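Local coordinates for alpha,alpha-trehalose-phosphate synthase (UDP-forming) (Burkholderia multivorans, PDB 5UOF), which belongs to glycosyltransferase family 20, whose members are enzymes built on the two-domain GT-B fold, at residues A[379-392]-A[431-445]. Sequence-based numbering, arbitrary orientation.
Sequences KEYVASQDPADPGV and LAERQARHEENLARL. With NA (sodium ion), chain C.
The ring of His438 takes Pro390 CB over one face, a CH-pi contact 3.9 Å from the ring centroid. At its edge, in plane, lie Val382 O, 3.1 Å from CE1, and two waters: one joins NE2 to Gln385 O, the other joins ND1 to Gly391 O, so both ring nitrogens are engaged. The ring reaches in between Val382 and Pro390 because chi1 (175°) swings it opposite the backbone N. The guanidinium of Arg434 works by its edge: NH1 meets Asp389 OD1 at 2.7 Å in a salt bridge and also donates to Pro390 O at 2.8 Å, coming from above that carbonyl plane. Carboxylate and guanidinium planes stand 67° apart. Gln435 NE2 gives a fairly straight bond to Pro387 O (3.1 Å), lying in the carbonyl plane. Val382 is a knob among His438, Asn441, Leu442 and Leu445. Gln385 turns its OE1 away to the sodium ion, 2.3 Å off, which also binds two waters and the backbone oxygens of Arg360 and Ser362. The axes of segments 379-384 and 431-445 cross at -116°; helix 431-447 also contacts the loop leading into strand 392-396 of the six-stranded parallel sheet, while helices 239-248 and 352-361 both touch Glu380 and Ser384.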
loop_
_atom_site.group_PDB
_atom_site.type_symbol
_atom_site.label_atom_id
_atom_site.label_comp_id
_atom_site.label_asym_id
_atom_site.label_seq_id
_atom_site.Cartn_x
_atom_site.Cartn_y
_atom_site.Cartn_z
ATOM N N LYS A 379 20.499 -13.022 5.704
ATOM C CA LYS A 379 21.637 -12.932 6.610
ATOM C C LYS A 379 22.341 -14.278 6.731
ATOM O O LYS A 379 23.582 -14.339 6.758
ATOM C CB LYS A 379 21.167 -12.424 7.982
ATOM C CG LYS A 379 20.510 -11.027 7.901
ATOM C CD LYS A 379 20.292 -10.406 9.268
ATOM C CE LYS A 379 19.854 -8.924 9.139
ATOM N NZ LYS A 379 19.676 -8.250 10.475
ATOM N N GLU A 380 21.562 -15.362 6.805
ATOM C CA GLU A 380 22.124 -16.711 6.839
ATOM C C GLU A 380 22.918 -17.011 5.578
ATOM O O GLU A 380 23.960 -17.684 5.638
ATOM C CB GLU A 380 21.012 -17.744 6.996
ATOM C CG GLU A 380 20.319 -17.680 8.344
ATOM C CD GLU A 380 18.950 -18.344 8.344
ATOM O OE1 GLU A 380 18.556 -18.921 7.313
ATOM O OE2 GLU A 380 18.272 -18.298 9.388
ATOM N N TYR A 381 22.434 -16.533 4.426
ATOM C CA TYR A 381 23.159 -16.755 3.182
ATOM C C TYR A 381 24.561 -16.155 3.258
ATOM O O TYR A 381 25.559 -16.831 2.975
ATOM C CB TYR A 381 22.382 -16.176 1.987
ATOM C CG TYR A 381 23.134 -16.503 0.728
ATOM C CD1 TYR A 381 23.011 -17.754 0.144
ATOM C CD2 TYR A 381 24.045 -15.598 0.186
ATOM C CE1 TYR A 381 23.752 -18.092 -0.974
ATOM C CE2 TYR A 381 24.782 -15.918 -0.949
ATOM C CZ TYR A 381 24.635 -17.178 -1.516
ATOM O OH TYR A 381 25.383 -17.526 -2.617
ATOM N N VAL A 382 24.657 -14.884 3.651
ATOM C CA VAL A 382 25.965 -14.233 3.754
ATOM C C VAL A 382 26.837 -14.964 4.765
ATOM O O VAL A 382 28.007 -15.275 4.505
ATOM C CB VAL A 382 25.789 -12.752 4.135
ATOM C CG1 VAL A 382 27.138 -12.094 4.449
ATOM C CG2 VAL A 382 25.059 -11.994 3.024
ATOM N N ALA A 383 26.270 -15.251 5.943
ATOM C CA ALA A 383 27.067 -15.860 7.006
ATOM C C ALA A 383 27.636 -17.214 6.595
ATOM O O ALA A 383 28.671 -17.642 7.125
ATOM C CB ALA A 383 26.215 -16.006 8.272
ATOM N N SER A 384 26.979 -17.906 5.665
ATOM C CA SER A 384 27.423 -19.232 5.262
ATOM C C SER A 384 28.616 -19.205 4.307
ATOM O O SER A 384 29.243 -20.248 4.100
ATOM C CB SER A 384 26.258 -19.986 4.601
ATOM O OG SER A 384 25.206 -20.224 5.522
ATOM N N GLN A 385 28.947 -18.061 3.721
ATOM C CA GLN A 385 29.890 -18.064 2.606
ATOM C C GLN A 385 31.327 -18.279 3.055
ATOM O O GLN A 385 31.741 -17.863 4.143
ATOM C CB GLN A 385 29.808 -16.750 1.829
ATOM C CG GLN A 385 28.415 -16.519 1.258
ATOM C CD GLN A 385 27.961 -17.692 0.404
ATOM O OE1 GLN A 385 28.649 -18.090 -0.549
ATOM N NE2 GLN A 385 26.823 -18.279 0.760
ATOM N N ASP A 386 32.100 -18.925 2.175
ATOM C CA ASP A 386 33.537 -19.016 2.365
ATOM C C ASP A 386 34.128 -17.675 1.941
ATOM O O ASP A 386 33.957 -17.284 0.784
ATOM C CB ASP A 386 34.115 -20.165 1.527
ATOM C CG ASP A 386 35.595 -20.435 1.817
ATOM O OD1 ASP A 386 36.344 -19.482 2.143
ATOM O OD2 ASP A 386 36.019 -21.614 1.727
ATOM N N PRO A 387 34.787 -16.931 2.832
ATOM C CA PRO A 387 35.317 -15.620 2.422
ATOM C C PRO A 387 36.379 -15.704 1.344
ATOM O O PRO A 387 36.660 -14.679 0.710
ATOM C CB PRO A 387 35.892 -15.037 3.722
ATOM C CG PRO A 387 36.162 -16.224 4.590
ATOM C CD PRO A 387 35.107 -17.245 4.237
ATOM N N ALA A 388 36.980 -16.880 1.118
ATOM C CA ALA A 388 37.962 -17.014 0.048
ATOM C C ALA A 388 37.319 -17.049 -1.332
ATOM O O ALA A 388 38.004 -16.800 -2.330
ATOM C CB ALA A 388 38.798 -18.280 0.250
ATOM N N ASP A 389 36.027 -17.343 -1.413
ATOM C CA ASP A 389 35.291 -17.434 -2.670
ATOM C C ASP A 389 33.807 -17.248 -2.367
ATOM O O ASP A 389 33.027 -18.204 -2.453
ATOM C CB ASP A 389 35.552 -18.782 -3.347
ATOM C CG ASP A 389 34.899 -18.896 -4.729
ATOM O OD1 ASP A 389 34.506 -17.861 -5.305
ATOM O OD2 ASP A 389 34.769 -20.037 -5.237
ATOM N N PRO A 390 33.383 -16.047 -1.981
ATOM C CA PRO A 390 32.036 -15.902 -1.418
ATOM C C PRO A 390 30.971 -15.624 -2.468
ATOM O O PRO A 390 31.209 -14.957 -3.475
ATOM C CB PRO A 390 32.202 -14.707 -0.469
ATOM C CG PRO A 390 33.237 -13.855 -1.134
ATOM C CD PRO A 390 34.179 -14.809 -1.858
ATOM N N GLY A 391 29.772 -16.145 -2.211
ATOM C CA GLY A 391 28.644 -15.898 -3.092
ATOM C C GLY A 391 28.137 -14.470 -3.005
ATOM O O GLY A 391 28.512 -13.696 -2.122
ATOM N N VAL A 392 27.262 -14.122 -3.959
ATOM C CA VAL A 392 26.690 -12.786 -4.080
ATOM C C VAL A 392 25.228 -12.845 -3.672
ATOM O O VAL A 392 24.491 -13.727 -4.128
ATOM C CB VAL A 392 26.799 -12.252 -5.517
ATOM C CG1 VAL A 392 26.097 -10.889 -5.634
ATOM C CG2 VAL A 392 28.255 -12.170 -5.944
ATOM N N LEU A 431 35.971 -11.953 -8.357
ATOM C CA LEU A 431 36.238 -12.313 -6.964
ATOM C C LEU A 431 36.478 -11.093 -6.081
ATOM O O LEU A 431 35.973 -11.024 -4.952
ATOM C CB LEU A 431 37.454 -13.237 -6.915
ATOM C CG LEU A 431 37.915 -13.601 -5.506
ATOM C CD1 LEU A 431 36.828 -14.421 -4.774
ATOM C CD2 LEU A 431 39.252 -14.343 -5.541
ATOM N N ALA A 432 37.278 -10.132 -6.565
ATOM C CA ALA A 432 37.628 -8.998 -5.717
ATOM C C ALA A 432 36.386 -8.231 -5.284
ATOM O O ALA A 432 36.259 -7.853 -4.114
ATOM C CB ALA A 432 38.621 -8.083 -6.439
ATOM N N GLU A 433 35.456 -7.991 -6.216
ATOM C CA GLU A 433 34.212 -7.316 -5.849
ATOM C C GLU A 433 33.334 -8.206 -4.968
ATOM O O GLU A 433 32.712 -7.729 -4.001
ATOM C CB GLU A 433 33.465 -6.876 -7.119
ATOM C CG GLU A 433 32.212 -6.049 -6.782
ATOM C CD GLU A 433 31.376 -5.677 -8.009
ATOM O OE1 GLU A 433 30.234 -5.201 -7.812
ATOM O OE2 GLU A 433 31.846 -5.851 -9.154
ATOM N N ARG A 434 33.271 -9.505 -5.267
ATOM C CA ARG A 434 32.477 -10.388 -4.421
ATOM C C ARG A 434 32.980 -10.345 -2.985
ATOM O O ARG A 434 32.184 -10.322 -2.037
ATOM C CB ARG A 434 32.514 -11.824 -4.945
ATOM C CG ARG A 434 31.761 -11.990 -6.262
ATOM C CD ARG A 434 31.590 -13.454 -6.641
ATOM N NE ARG A 434 32.806 -14.053 -7.209
ATOM C CZ ARG A 434 33.525 -15.005 -6.625
ATOM N NH1 ARG A 434 33.194 -15.480 -5.420
ATOM N NH2 ARG A 434 34.583 -15.494 -7.262
ATOM N N GLN A 435 34.302 -10.296 -2.812
ATOM C CA GLN A 435 34.862 -10.263 -1.463
ATOM C C GLN A 435 34.611 -8.922 -0.791
ATOM O O GLN A 435 34.333 -8.873 0.412
ATOM C CB GLN A 435 36.361 -10.566 -1.510
ATOM C CG GLN A 435 36.659 -12.026 -1.802
ATOM C CD GLN A 435 38.143 -12.311 -1.918
ATOM O OE1 GLN A 435 38.898 -11.564 -2.553
ATOM N NE2 GLN A 435 38.569 -13.405 -1.310
ATOM N N ALA A 436 34.719 -7.822 -1.541
ATOM C CA ALA A 436 34.449 -6.516 -0.955
ATOM C C ALA A 436 33.015 -6.454 -0.451
ATOM O O ALA A 436 32.762 -6.034 0.686
ATOM C CB ALA A 436 34.721 -5.405 -1.974
ATOM N N ARG A 437 32.064 -6.908 -1.275
ATOM C CA ARG A 437 30.659 -6.896 -0.865
ATOM C C ARG A 437 30.410 -7.850 0.295
ATOM O O ARG A 437 29.661 -7.526 1.232
ATOM C CB ARG A 437 29.770 -7.265 -2.050
ATOM C CG ARG A 437 29.782 -6.232 -3.163
ATOM C CD ARG A 437 29.004 -6.717 -4.361
ATOM N NE ARG A 437 28.837 -5.616 -5.308
ATOM C CZ ARG A 437 27.878 -4.696 -5.219
ATOM N NH1 ARG A 437 26.969 -4.755 -4.246
ATOM N NH2 ARG A 437 27.825 -3.716 -6.107
ATOM N N HIS A 438 31.004 -9.041 0.237
ATOM C CA HIS A 438 30.816 -10.005 1.310
ATOM C C HIS A 438 31.330 -9.460 2.636
ATOM O O HIS A 438 30.648 -9.559 3.664
ATOM C CB HIS A 438 31.521 -11.319 0.976
ATOM C CG HIS A 438 31.460 -12.306 2.096
ATOM N ND1 HIS A 438 30.291 -12.946 2.448
ATOM C CD2 HIS A 438 32.399 -12.715 2.981
ATOM C CE1 HIS A 438 30.521 -13.734 3.484
ATOM N NE2 HIS A 438 31.787 -13.604 3.836
ATOM N N GLU A 439 32.540 -8.879 2.638
ATOM C CA GLU A 439 33.091 -8.408 3.901
ATOM C C GLU A 439 32.323 -7.202 4.411
ATOM O O GLU A 439 32.199 -7.019 5.624
ATOM C CB GLU A 439 34.580 -8.079 3.756
ATOM C CG GLU A 439 35.438 -9.294 3.416
ATOM C CD GLU A 439 35.507 -10.308 4.558
ATOM O OE1 GLU A 439 35.389 -9.888 5.731
ATOM O OE2 GLU A 439 35.683 -11.519 4.277
ATOM N N GLU A 440 31.814 -6.370 3.502
ATOM C CA GLU A 440 30.932 -5.277 3.900
ATOM C C GLU A 440 29.700 -5.804 4.633
ATOM O O GLU A 440 29.356 -5.328 5.723
ATOM C CB GLU A 440 30.547 -4.478 2.657
ATOM C CG GLU A 440 29.566 -3.351 2.876
ATOM C CD GLU A 440 29.307 -2.588 1.589
ATOM O OE1 GLU A 440 30.072 -2.769 0.620
ATOM O OE2 GLU A 440 28.341 -1.816 1.529
ATOM N N ASN A 441 29.042 -6.817 4.062
ATOM C CA ASN A 441 27.860 -7.395 4.697
ATOM C C ASN A 441 28.216 -8.129 5.984
ATOM O O ASN A 441 27.509 -8.012 6.991
ATOM C CB ASN A 441 27.156 -8.346 3.730
ATOM C CG ASN A 441 26.353 -7.607 2.671
ATOM O OD1 ASN A 441 26.049 -6.434 2.831
ATOM N ND2 ASN A 441 26.007 -8.295 1.588
ATOM N N LEU A 442 29.302 -8.900 5.966
ATOM C CA LEU A 442 29.668 -9.689 7.140
ATOM C C LEU A 442 30.005 -8.794 8.329
ATOM O O LEU A 442 29.688 -9.129 9.480
ATOM C CB LEU A 442 30.842 -10.599 6.791
ATOM C CG LEU A 442 31.414 -11.463 7.906
ATOM C CD1 LEU A 442 30.321 -12.337 8.522
ATOM C CD2 LEU A 442 32.536 -12.325 7.354
ATOM N N ALA A 443 30.645 -7.649 8.074
ATOM C CA ALA A 443 30.942 -6.719 9.157
ATOM C C ALA A 443 29.657 -6.198 9.788
ATOM O O ALA A 443 29.570 -6.070 11.014
ATOM C CB ALA A 443 31.805 -5.569 8.644
ATOM N N ARG A 444 28.642 -5.916 8.968
ATOM C CA ARG A 444 27.353 -5.491 9.510
ATOM C C ARG A 444 26.700 -6.607 10.321
ATOM O O ARG A 444 26.127 -6.355 11.392
ATOM C CB ARG A 444 26.428 -5.035 8.374
ATOM C CG ARG A 444 26.902 -3.788 7.610
ATOM C CD ARG A 444 27.011 -2.549 8.509
ATOM N NE ARG A 444 25.744 -2.186 9.144
ATOM C CZ ARG A 444 24.856 -1.329 8.642
ATOM N NH1 ARG A 444 25.079 -0.736 7.473
ATOM N NH2 ARG A 444 23.737 -1.069 9.313
ATOM N N LEU A 445 26.767 -7.849 9.831
ATOM C CA LEU A 445 26.179 -8.953 10.593
ATOM C C LEU A 445 26.865 -9.111 11.937
ATOM O O LEU A 445 26.216 -9.412 12.944
ATOM C CB LEU A 445 26.271 -10.265 9.818
ATOM C CG LEU A 445 25.498 -10.332 8.500
ATOM C CD1 LEU A 445 25.742 -11.666 7.815
ATOM C CD2 LEU A 445 24.005 -10.140 8.769
HETATM NA NA NA C . 29.374 -19.809 -1.936
HETATM O O HOH W 1 31.895 -15.683 5.874
HETATM O O HOH W 2 31.473 -19.759 -0.696
HETATM O O HOH W 3 36.308 -12.063 1.679
HETATM O O HOH W 4 30.788 -18.939 -3.853
HETATM O O HOH W 5 28.083 -13.019 0.695
HETATM O O HOH W 6 29.406 -10.970 -2.459
#